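Local coordinates for protein uroporphyrinogen-III C-methyltransferase (Pseudomonas denitrificans, PDB 1S4D) that catalyses two successive SAM-dependent methylations, at C-2 and C-7 of uroporphyrinogen III, giving precorrin-2 on the way to cobalamin and siroheme, at residues Leu83-Leu88 against Val95-Gly100; Gly15-Val20 against Leu114-His119; Ile44-Leu49 against Asp53-Ala58. All blocks are in the same frame, centred on the assembly; numbering follows the deposited sequence.

How the interactions relate
All three contacts dress one parallel sheet, in which strand 94-99 of interaction 1 lies between strand 16-21 of interaction 2 and strand 43-46 of interaction 3. Interactions 1 and 2 have centres about 8 Å apart and are probably joined by backbone hydrogen bonds such as Arg97 N to Trp18 O, 2.7 Å. Interaction 3, centred about 12 Å from interaction 1, is tied to it by the salt bridge from Arg97 to Asp47. Interactions 2 and 3 do not touch; their nearest atoms are about 7 Å apart. S-adenosyl-L-homocysteine meets interactions 1 and 3 through Gly100 and Leu49, whereas the side chain of Leu19 in interaction 2 stays about 11 Å from it.

Interaction 1. Residues Leu83-Leu88 against Val95-Gly100. With SAH (S-adenosyl-L-homocysteine), chain Q.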
loop_
_atom_site.group_PDB
_atom_site.type_symbol
_atom_site.label_atom_id
_atom_site.label_comp_id
_atom_site.label_asym_id
_atom_site.label_seq_id
_atom_site.Cartn_x
_atom_site.Cartn_y
_atom_site.Cartn_z
ATOM N N LEU B 83 -17.436 18.871 -2.043
ATOM C CA LEU B 83 -17.877 20.155 -2.547
ATOM C C LEU B 83 -16.966 21.279 -2.029
ATOM O O LEU B 83 -16.683 22.234 -2.777
ATOM C CB LEU B 83 -19.369 20.398 -2.242
ATOM C CG LEU B 83 -20.372 19.618 -3.134
ATOM C CD1 LEU B 83 -21.838 19.874 -2.809
ATOM C CD2 LEU B 83 -20.132 19.829 -4.617
ATOM N N ARG B 84 -16.480 21.138 -0.788
ATOM C CA ARG B 84 -15.658 22.157 -0.134
ATOM C C ARG B 84 -14.311 22.241 -0.848
ATOM O O ARG B 84 -13.795 23.349 -1.071
ATOM C CB ARG B 84 -15.531 21.913 1.395
ATOM C CG ARG B 84 -14.230 22.395 2.078
ATOM C CD ARG B 84 -14.331 23.573 3.090
ATOM N NE ARG B 84 -14.511 24.869 2.442
ATOM C CZ ARG B 84 -13.908 26.028 2.778
ATOM N NH1 ARG B 84 -14.194 27.121 2.091
ATOM N NH2 ARG B 84 -13.026 26.133 3.760
ATOM N N LEU B 85 -13.767 21.078 -1.232
ATOM C CA LEU B 85 -12.566 21.011 -2.065
ATOM C C LEU B 85 -12.759 21.774 -3.373
ATOM O O LEU B 85 -11.900 22.549 -3.784
ATOM C CB LEU B 85 -12.169 19.562 -2.354
ATOM C CG LEU B 85 -11.729 18.705 -1.150
ATOM C CD1 LEU B 85 -11.244 17.316 -1.607
ATOM C CD2 LEU B 85 -10.708 19.423 -0.240
ATOM N N VAL B 86 -13.905 21.571 -4.004
ATOM C CA VAL B 86 -14.248 22.282 -5.215
ATOM C C VAL B 86 -14.333 23.791 -4.938
ATOM O O VAL B 86 -13.888 24.595 -5.752
ATOM C CB VAL B 86 -15.558 21.718 -5.841
ATOM C CG1 VAL B 86 -16.100 22.626 -6.970
ATOM C CG2 VAL B 86 -15.324 20.298 -6.352
ATOM N N GLU B 87 -14.875 24.174 -3.782
ATOM C CA GLU B 87 -15.062 25.592 -3.494
ATOM C C GLU B 87 -13.700 26.282 -3.308
ATOM O O GLU B 87 -13.460 27.368 -3.846
ATOM C CB GLU B 87 -16.018 25.791 -2.311
ATOM C CG GLU B 87 -15.958 27.144 -1.632
ATOM C CD GLU B 87 -16.779 27.186 -0.350
ATOM O OE1 GLU B 87 -17.931 27.659 -0.416
ATOM O OE2 GLU B 87 -16.301 26.750 0.722
ATOM N N LEU B 88 -12.810 25.610 -2.581
ATOM C CA LEU B 88 -11.433 26.052 -2.365
ATOM C C LEU B 88 -10.636 26.199 -3.651
ATOM O O LEU B 88 -9.906 27.180 -3.825
ATOM C CB LEU B 88 -10.729 25.080 -1.419
ATOM C CG LEU B 88 -11.284 25.145 0.009
ATOM C CD1 LEU B 88 -10.908 23.883 0.776
ATOM C CD2 LEU B 88 -10.829 26.423 0.745
ATOM N N VAL B 95 -4.837 23.439 -3.262
ATOM C CA VAL B 95 -5.598 22.644 -2.298
ATOM C C VAL B 95 -5.009 21.251 -2.103
ATOM O O VAL B 95 -4.831 20.489 -3.077
ATOM C CB VAL B 95 -7.094 22.503 -2.722
ATOM C CG1 VAL B 95 -7.904 21.873 -1.622
ATOM C CG2 VAL B 95 -7.680 23.836 -3.086
ATOM N N LEU B 96 -4.723 20.936 -0.842
ATOM C CA LEU B 96 -4.211 19.637 -0.420
ATOM C C LEU B 96 -5.276 18.941 0.403
ATOM O O LEU B 96 -5.672 19.459 1.475
ATOM C CB LEU B 96 -2.990 19.852 0.485
ATOM C CG LEU B 96 -1.770 18.932 0.428
ATOM C CD1 LEU B 96 -0.967 19.242 1.605
ATOM C CD2 LEU B 96 -2.130 17.500 0.480
ATOM N N ARG B 97 -5.767 17.798 -0.081
ATOM C CA ARG B 97 -6.684 16.973 0.734
ATOM C C ARG B 97 -5.791 15.886 1.273
ATOM O O ARG B 97 -5.306 15.072 0.492
ATOM C CB ARG B 97 -7.859 16.415 -0.087
ATOM C CG ARG B 97 -8.623 15.236 0.538
ATOM C CD ARG B 97 -9.913 15.586 1.321
ATOM N NE ARG B 97 -9.680 15.393 2.748
ATOM C CZ ARG B 97 -10.295 14.517 3.545
ATOM N NH1 ARG B 97 -11.275 13.724 3.114
ATOM N NH2 ARG B 97 -9.931 14.458 4.813
ATOM N N LEU B 98 -5.519 15.931 2.585
ATOM C CA LEU B 98 -4.559 15.032 3.229
ATOM C C LEU B 98 -5.307 13.841 3.793
ATOM O O LEU B 98 -6.046 13.973 4.757
ATOM C CB LEU B 98 -3.868 15.729 4.396
ATOM C CG LEU B 98 -2.357 15.689 4.718
ATOM C CD1 LEU B 98 -2.069 15.810 6.215
ATOM C CD2 LEU B 98 -1.647 14.495 4.160
ATOM N N LYS B 99 -5.138 12.665 3.227
ATOM C CA LYS B 99 -5.912 11.568 3.755
ATOM C C LYS B 99 -5.012 10.598 4.485
ATOM O O LYS B 99 -3.821 10.436 4.124
ATOM C CB LYS B 99 -6.670 10.909 2.616
ATOM C CG LYS B 99 -7.325 11.964 1.701
ATOM C CD LYS B 99 -7.802 11.359 0.421
ATOM C CE LYS B 99 -8.748 10.210 0.708
ATOM N NZ LYS B 99 -9.977 10.748 1.313
ATOM N N GLY B 100 -5.563 9.976 5.531
ATOM C CA GLY B 100 -4.879 8.902 6.229
ATOM C C GLY B 100 -4.505 7.769 5.284
ATOM O O GLY B 100 -5.294 7.374 4.444
HETATM N N SAH Q . -6.921 4.917 3.378
HETATM C CA SAH Q . -6.556 4.406 4.687
HETATM C CB SAH Q . -7.751 3.722 5.328
HETATM C CG SAH Q . -8.707 4.673 6.022
HETATM S SD SAH Q . -10.311 3.974 6.491
HETATM C C SAH Q . -5.325 3.495 4.603
HETATM O O SAH Q . -4.775 3.240 3.534
HETATM O OXT SAH Q . -4.803 2.984 5.590
HETATM C "C5'" SAH Q . -9.795 3.916 8.240
HETATM C "C4'" SAH Q . -9.254 2.584 8.775
HETATM O "O4'" SAH Q . -7.890 2.405 8.454
HETATM C "C3'" SAH Q . -9.254 2.415 10.291
HETATM O "O3'" SAH Q . -10.503 2.147 10.870
HETATM C "C2'" SAH Q . -8.238 1.309 10.518
HETATM O "O2'" SAH Q . -8.729 0.011 10.252
HETATM C "C1'" SAH Q . -7.217 1.652 9.447
HETATM N N9 SAH Q . -6.070 2.442 9.949
HETATM C C8 SAH Q . -5.748 3.686 9.514
HETATM N N7 SAH Q . -4.655 4.102 10.158
HETATM C C5 SAH Q . -4.258 3.155 11.013
HETATM C C6 SAH Q . -3.186 3.083 11.905
HETATM N N6 SAH Q . -2.324 4.078 12.012
HETATM N N1 SAH Q . -3.024 1.950 12.677
HETATM C C2 SAH Q . -3.913 0.905 12.541
HETATM N N3 SAH Q . -4.974 0.980 11.654
HETATM C C4 SAH Q . -5.145 2.088 10.894
#
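Leu85 and Leu88 reach from helix 83-88 onto Val95 and Arg97 of the strand, and every direct touch is made by carbon. The CD1 methyl of Leu85 rests on the aliphatic shaft of Arg97, 3.7 Å from CD and 3.8 Å from CB, with the two side chains crossing at about a right angle. Its other methyl, CD2, turns to Val95 CG1 at 4.0 Å. One turn later Leu88 takes the remaining branch of that valine, its CB lying 3.7 Å from Val95 CG2. The split is set by Val95 itself: CG1 stands anti to the backbone N (chi1 -171°), leaving CG2 beside that N and facing Leu88.

Further out, Arg97 bends at chi2 and chi3 and carries its guanidinium clear of the leucine to salt bridges with Asp47 and Glu112; Glu112 also pairs with Lys99. Asp47 in turn accepts a hydrogen bond from the backbone N of Gly100, whose O receives a weak one from the amino N of S-adenosyl-L-homocysteine at 3.1 Å. On the helix, Arg84 NH1 bridges to Glu87 OE2, and Leu88 CD2 lies over one face of the Arg84 guanidinium.

Helix 83-88 and strand 95-99 run nearly antiparallel, at 157° with axes 9.3 Å apart at closest approach; the whole helix, 78-90, is the helical limb of a beta-alpha-beta crossover from strand 63-66 to strand 94-99. Chemically, Arg97 serves two environments: its methylenes belong to the apolar core, while the carboxylates of Asp47 and Glu112 probably offset its buried charge, tying the strand to the loop after strand 43-46 and to helix 109-118.

Interaction 2. Residues Gly15-Val20 against Leu114-His119; sequences GSVWLV and LTLVEH
Leu116 meets Val17 and Leu19 by apolar contact alone, one helix side chain set against two residues on the same face of strand 16-20. Its CD2 methyl does most of the touching, 3.6 Å from Leu19 CD1 and 4.0 Å from Val17 CB. The second methyl, CD1, leans on Val17 CG2 at 4.1 Å. The approaches differ: Leu116 crosses Val17 at about a right angle but slides past Leu19 in the opposite direction. With Val17 CG1 anti to its own backbone N (chi1 -178°), both valine methyls straddle the line of approach, and CG1 also reaches Leu116 CD2.

Hydrogen bonds enter only within or beyond the two segments. Glu118 N bonds to Leu114 O inside the helix, and Val17 is paired through its backbone with Pro122 and Arg124. Among charged groups, Glu118 forms a salt bridge with Arg79.

In the fold, helix 109-118 connects strand 94-99 to strand 123-126 and passes over strand 16-21, which lies between them in the parallel sheet. Val86 of helix 78-90 lies against Leu116 as well, Val95 and Ile125 of the flanking strands touch Val17 and Leu19, and Leu255 and Ala254 of the second subunit pack on Leu114 and Val117.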
loop_
_atom_site.group_PDB
_atom_site.type_symbol
_atom_site.label_atom_id
_atom_site.label_comp_id
_atom_site.label_asym_id
_atom_site.label_seq_id
_atom_site.Cartn_x
_atom_site.Cartn_y
_atom_site.Cartn_z
ATOM N N GLY B 15 -5.688 26.483 -7.937
ATOM C CA GLY B 15 -6.942 26.010 -8.482
ATOM C C GLY B 15 -6.996 24.526 -8.778
ATOM O O GLY B 15 -7.853 24.075 -9.548
ATOM N N SER B 16 -6.094 23.753 -8.177
ATOM C CA SER B 16 -6.174 22.312 -8.301
ATOM C C SER B 16 -6.168 21.626 -6.942
ATOM O O SER B 16 -5.847 22.238 -5.930
ATOM C CB SER B 16 -5.094 21.769 -9.244
ATOM O OG SER B 16 -3.812 21.994 -8.725
ATOM N N VAL B 17 -6.566 20.361 -6.923
ATOM C CA VAL B 17 -6.586 19.596 -5.688
ATOM C C VAL B 17 -5.681 18.353 -5.790
ATOM O O VAL B 17 -5.784 17.564 -6.749
ATOM C CB VAL B 17 -8.028 19.187 -5.312
ATOM C CG1 VAL B 17 -8.039 18.422 -4.003
ATOM C CG2 VAL B 17 -8.974 20.427 -5.268
ATOM N N TRP B 18 -4.775 18.202 -4.828
ATOM C CA TRP B 18 -4.082 16.939 -4.663
ATOM C C TRP B 18 -4.752 16.110 -3.547
ATOM O O TRP B 18 -4.970 16.605 -2.421
ATOM C CB TRP B 18 -2.616 17.179 -4.350
ATOM C CG TRP B 18 -1.832 17.781 -5.469
ATOM C CD1 TRP B 18 -2.323 18.449 -6.564
ATOM C CD2 TRP B 18 -0.414 17.750 -5.633
ATOM N NE1 TRP B 18 -1.296 18.842 -7.389
ATOM C CE2 TRP B 18 -0.111 18.429 -6.843
ATOM C CE3 TRP B 18 0.642 17.204 -4.887
ATOM C CZ2 TRP B 18 1.188 18.585 -7.315
ATOM C CZ3 TRP B 18 1.940 17.374 -5.352
ATOM C CH2 TRP B 18 2.196 18.064 -6.559
ATOM N N LEU B 19 -5.105 14.869 -3.876
ATOM C CA LEU B 19 -5.484 13.871 -2.881
ATOM C C LEU B 19 -4.192 13.142 -2.492
ATOM O O LEU B 19 -3.603 12.437 -3.304
ATOM C CB LEU B 19 -6.514 12.909 -3.463
ATOM C CG LEU B 19 -7.929 13.469 -3.734
ATOM C CD1 LEU B 19 -7.899 14.579 -4.706
ATOM C CD2 LEU B 19 -8.833 12.422 -4.306
ATOM N N VAL B 20 -3.747 13.352 -1.255
ATOM C CA VAL B 20 -2.434 12.937 -0.778
ATOM C C VAL B 20 -2.579 12.018 0.437
ATOM O O VAL B 20 -3.302 12.352 1.421
ATOM C CB VAL B 20 -1.602 14.165 -0.337
ATOM C CG1 VAL B 20 -0.256 13.748 0.183
ATOM C CG2 VAL B 20 -1.437 15.160 -1.474
ATOM N N LEU B 114 -13.858 11.932 -8.291
ATOM C CA LEU B 114 -15.020 11.916 -9.175
ATOM C C LEU B 114 -15.787 13.223 -9.059
ATOM O O LEU B 114 -16.198 13.802 -10.066
ATOM C CB LEU B 114 -15.921 10.747 -8.829
ATOM C CG LEU B 114 -16.309 9.680 -9.852
ATOM C CD1 LEU B 114 -15.250 9.389 -10.923
ATOM C CD2 LEU B 114 -16.721 8.398 -9.089
ATOM N N THR B 115 -15.953 13.704 -7.832
ATOM C CA THR B 115 -16.575 14.993 -7.605
ATOM C C THR B 115 -15.733 16.102 -8.227
ATOM O O THR B 115 -16.270 16.978 -8.915
ATOM C CB THR B 115 -16.790 15.232 -6.101
ATOM O OG1 THR B 115 -17.630 14.196 -5.576
ATOM C CG2 THR B 115 -17.603 16.490 -5.865
ATOM N N LEU B 116 -14.417 16.057 -8.007
ATOM C CA LEU B 116 -13.511 17.014 -8.650
ATOM C C LEU B 116 -13.732 17.069 -10.194
ATOM O O LEU B 116 -13.948 18.143 -10.759
ATOM C CB LEU B 116 -12.057 16.725 -8.271
ATOM C CG LEU B 116 -11.397 17.383 -7.034
ATOM C CD1 LEU B 116 -12.293 18.301 -6.203
ATOM C CD2 LEU B 116 -10.726 16.370 -6.123
ATOM N N VAL B 117 -13.732 15.913 -10.855
ATOM C CA VAL B 117 -13.934 15.862 -12.294
ATOM C C VAL B 117 -15.273 16.493 -12.739
ATOM O O VAL B 117 -15.297 17.354 -13.624
ATOM C CB VAL B 117 -13.787 14.429 -12.828
ATOM C CG1 VAL B 117 -14.231 14.362 -14.273
ATOM C CG2 VAL B 117 -12.348 13.975 -12.690
ATOM N N GLU B 118 -16.364 16.071 -12.101
ATOM C CA GLU B 118 -17.705 16.599 -12.330
ATOM C C GLU B 118 -17.744 18.136 -12.362
ATOM O O GLU B 118 -18.478 18.728 -13.153
ATOM C CB GLU B 118 -18.627 16.037 -11.232
ATOM C CG GLU B 118 -20.052 16.581 -11.111
ATOM C CD GLU B 118 -20.690 16.163 -9.787
ATOM O OE1 GLU B 118 -20.223 15.165 -9.177
ATOM O OE2 GLU B 118 -21.644 16.828 -9.325
ATOM N N HIS B 119 -16.944 18.775 -11.514
ATOM C CA HIS B 119 -16.959 20.231 -11.392
ATOM C C HIS B 119 -15.757 20.881 -12.061
ATOM O O HIS B 119 -15.443 22.045 -11.778
ATOM C CB HIS B 119 -17.031 20.659 -9.927
ATOM C CG HIS B 119 -18.200 20.095 -9.183
ATOM N ND1 HIS B 119 -19.357 20.813 -8.961
ATOM C CD2 HIS B 119 -18.387 18.887 -8.601
ATOM C CE1 HIS B 119 -20.211 20.070 -8.282
ATOM N NE2 HIS B 119 -19.646 18.897 -8.047
#

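Interaction 3. Residues Ile44-Leu49 against Asp53-Ala58; sequences IVHDAL and DCLKLA. With SAH (S-adenosyl-L-homocysteine), chain Q.
The imidazole of His46 has the CD1 methyl of Leu55 over one face, a CH-pi contact with the methyl carbon 3.9 Å from the ring centroid and 17° off the normal, somewhat toward the rim. Phe66 and Leu98 of the flanking strands also touch this side chain. With CG between the backbone N and the carbonyl carbon, chi1 70° brings the ring toward Leu55, and chi2 -102° turns its face to the methyl.

The other branch of Leu55, CD2, packs on Ile44 CG2 at 3.8 Å, so one leucine spans both strand residues that point toward 53-58. Ile44 CD1 extends on to Ala58 CB, 3.5 Å away. Replacing the His46 ring with an alanine is likely to remove the face on which Leu55 CD1 rests and open a gap there, leaving that methyl held less firmly.

Past the strand, Leu49 lines the ligand pocket, its CD1 3.6 Å from C5' and its CD2 3.7 Å from N7 of S-adenosyl-L-homocysteine. Across the segments, then, cohesion comes from dispersion and a weak methyl-aromatic attraction, and no hydrogen bond crosses between them; the strand's backbone is bonded to its neighbours in the sheet, and the ligand contact falls to Leu49 in the loop that follows.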
loop_
_atom_site.group_PDB
_atom_site.type_symbol
_atom_site.label_atom_id
_atom_site.label_comp_id
_atom_site.label_asym_id
_atom_site.label_seq_id
_atom_site.Cartn_x
_atom_site.Cartn_y
_atom_site.Cartn_z
ATOM N N ILE B 44 -5.017 22.899 3.782
ATOM C CA ILE B 44 -4.822 21.471 3.991
ATOM C C ILE B 44 -6.068 20.962 4.686
ATOM O O ILE B 44 -6.299 21.250 5.882
ATOM C CB ILE B 44 -3.565 21.213 4.856
ATOM C CG1 ILE B 44 -2.318 21.696 4.122
ATOM C CG2 ILE B 44 -3.416 19.731 5.198
ATOM C CD1 ILE B 44 -1.100 21.710 4.959
ATOM N N VAL B 45 -6.897 20.256 3.921
ATOM C CA VAL B 45 -8.106 19.659 4.453
ATOM C C VAL B 45 -7.725 18.242 4.832
ATOM O O VAL B 45 -7.376 17.420 3.971
ATOM C CB VAL B 45 -9.228 19.701 3.416
ATOM C CG1 VAL B 45 -10.520 19.088 3.955
ATOM C CG2 VAL B 45 -9.466 21.129 2.993
ATOM N N HIS B 46 -7.753 17.968 6.127
ATOM C CA HIS B 46 -7.216 16.717 6.640
ATOM C C HIS B 46 -8.191 15.898 7.503
ATOM O O HIS B 46 -9.181 16.412 7.997
ATOM C CB HIS B 46 -5.932 17.001 7.406
ATOM C CG HIS B 46 -6.165 17.726 8.687
ATOM N ND1 HIS B 46 -5.942 19.078 8.827
ATOM C CD2 HIS B 46 -6.619 17.291 9.888
ATOM C CE1 HIS B 46 -6.251 19.445 10.060
ATOM N NE2 HIS B 46 -6.671 18.381 10.721
ATOM N N ASP B 47 -7.879 14.611 7.656
ATOM C CA ASP B 47 -8.621 13.673 8.497
ATOM C C ASP B 47 -8.330 13.840 9.988
ATOM O O ASP B 47 -7.323 14.431 10.362
ATOM C CB ASP B 47 -8.204 12.256 8.122
ATOM C CG ASP B 47 -8.733 11.829 6.777
ATOM O OD1 ASP B 47 -8.211 10.825 6.227
ATOM O OD2 ASP B 47 -9.687 12.428 6.219
ATOM N N ALA B 48 -9.204 13.309 10.842
ATOM C CA ALA B 48 -8.865 13.144 12.266
ATOM C C ALA B 48 -7.803 12.072 12.301
ATOM O O ALA B 48 -6.829 12.182 13.045
ATOM C CB ALA B 48 -10.067 12.724 13.086
ATOM N N LEU B 49 -7.995 11.055 11.447
ATOM C CA LEU B 49 -7.023 9.980 11.253
ATOM C C LEU B 49 -5.721 10.567 10.687
ATOM O O LEU B 49 -4.961 9.912 9.954
ATOM C CB LEU B 49 -7.600 8.799 10.432
ATOM C CG LEU B 49 -7.892 7.518 11.262
ATOM C CD1 LEU B 49 -8.829 6.481 10.614
ATOM C CD2 LEU B 49 -6.595 6.849 11.582
ATOM N N ASP B 53 2.327 15.994 13.519
ATOM C CA ASP B 53 3.681 16.058 12.952
ATOM C C ASP B 53 3.733 16.375 11.452
ATOM O O ASP B 53 4.409 17.327 11.046
ATOM C CB ASP B 53 4.481 14.784 13.279
ATOM C CG ASP B 53 4.045 14.115 14.597
ATOM O OD1 ASP B 53 4.574 14.522 15.680
ATOM O OD2 ASP B 53 3.182 13.179 14.623
ATOM N N CYS B 54 2.997 15.654 10.623
ATOM C CA CYS B 54 2.811 15.974 9.203
ATOM C C CYS B 54 2.499 17.446 8.949
ATOM O O CYS B 54 3.148 18.091 8.129
ATOM C CB CYS B 54 1.679 15.139 8.633
ATOM S SG CYS B 54 2.033 13.379 8.742
ATOM N N LEU B 55 1.498 17.958 9.663
ATOM C CA LEU B 55 0.956 19.299 9.461
ATOM C C LEU B 55 1.964 20.403 9.703
ATOM O O LEU B 55 1.829 21.484 9.150
ATOM C CB LEU B 55 -0.293 19.513 10.320
ATOM C CG LEU B 55 -1.475 18.574 10.024
ATOM C CD1 LEU B 55 -2.676 18.795 10.987
ATOM C CD2 LEU B 55 -1.907 18.714 8.572
ATOM N N LYS B 56 2.979 20.108 10.515
ATOM C CA LYS B 56 4.072 21.035 10.818
ATOM C C LYS B 56 4.902 21.427 9.591
ATOM O O LYS B 56 5.675 22.379 9.651
ATOM C CB LYS B 56 4.990 20.436 11.901
ATOM C CG LYS B 56 5.120 21.260 13.197
ATOM C CD LYS B 56 6.354 22.183 13.167
ATOM C CE LYS B 56 7.319 21.901 14.328
ATOM N NZ LYS B 56 7.608 23.137 15.112
ATOM N N LEU B 57 4.741 20.704 8.488
ATOM C CA LEU B 57 5.479 20.991 7.262
ATOM C C LEU B 57 4.828 22.107 6.440
ATOM O O LEU B 57 5.485 22.740 5.578
ATOM C CB LEU B 57 5.627 19.731 6.408
ATOM C CG LEU B 57 6.698 18.698 6.770
ATOM C CD1 LEU B 57 6.543 17.469 5.918
ATOM C CD2 LEU B 57 8.097 19.251 6.597
ATOM N N ALA B 58 3.537 22.342 6.704
ATOM C CA ALA B 58 2.779 23.408 6.050
ATOM C C ALA B 58 3.516 24.720 6.203
ATOM O O ALA B 58 4.124 24.963 7.242
ATOM C CB ALA B 58 1.402 23.514 6.653
HETATM N N SAH Q . -6.921 4.917 3.378
HETATM C CA SAH Q . -6.556 4.406 4.687
HETATM C CB SAH Q . -7.751 3.722 5.328
HETATM C CG SAH Q . -8.707 4.673 6.022
HETATM S SD SAH Q . -10.311 3.974 6.491
HETATM C C SAH Q . -5.325 3.495 4.603
HETATM O O SAH Q . -4.775 3.240 3.534
HETATM O OXT SAH Q . -4.803 2.984 5.590
HETATM C "C5'" SAH Q . -9.795 3.916 8.240
HETATM C "C4'" SAH Q . -9.254 2.584 8.775
HETATM O "O4'" SAH Q . -7.890 2.405 8.454
HETATM C "C3'" SAH Q . -9.254 2.415 10.291
HETATM O "O3'" SAH Q . -10.503 2.147 10.870
HETATM C "C2'" SAH Q . -8.238 1.309 10.518
HETATM O "O2'" SAH Q . -8.729 0.011 10.252
HETATM C "C1'" SAH Q . -7.217 1.652 9.447
HETATM N N9 SAH Q . -6.070 2.442 9.949
HETATM C C8 SAH Q . -5.748 3.686 9.514
HETATM N N7 SAH Q . -4.655 4.102 10.158
HETATM C C5 SAH Q . -4.258 3.155 11.013
HETATM C C6 SAH Q . -3.186 3.083 11.905
HETATM N N6 SAH Q . -2.324 4.078 12.012
HETATM N N1 SAH Q . -3.024 1.950 12.677
HETATM C C2 SAH Q . -3.913 0.905 12.541
HETATM N N3 SAH Q . -4.974 0.980 11.654
HETATM C C4 SAH Q . -5.145 2.088 10.894
#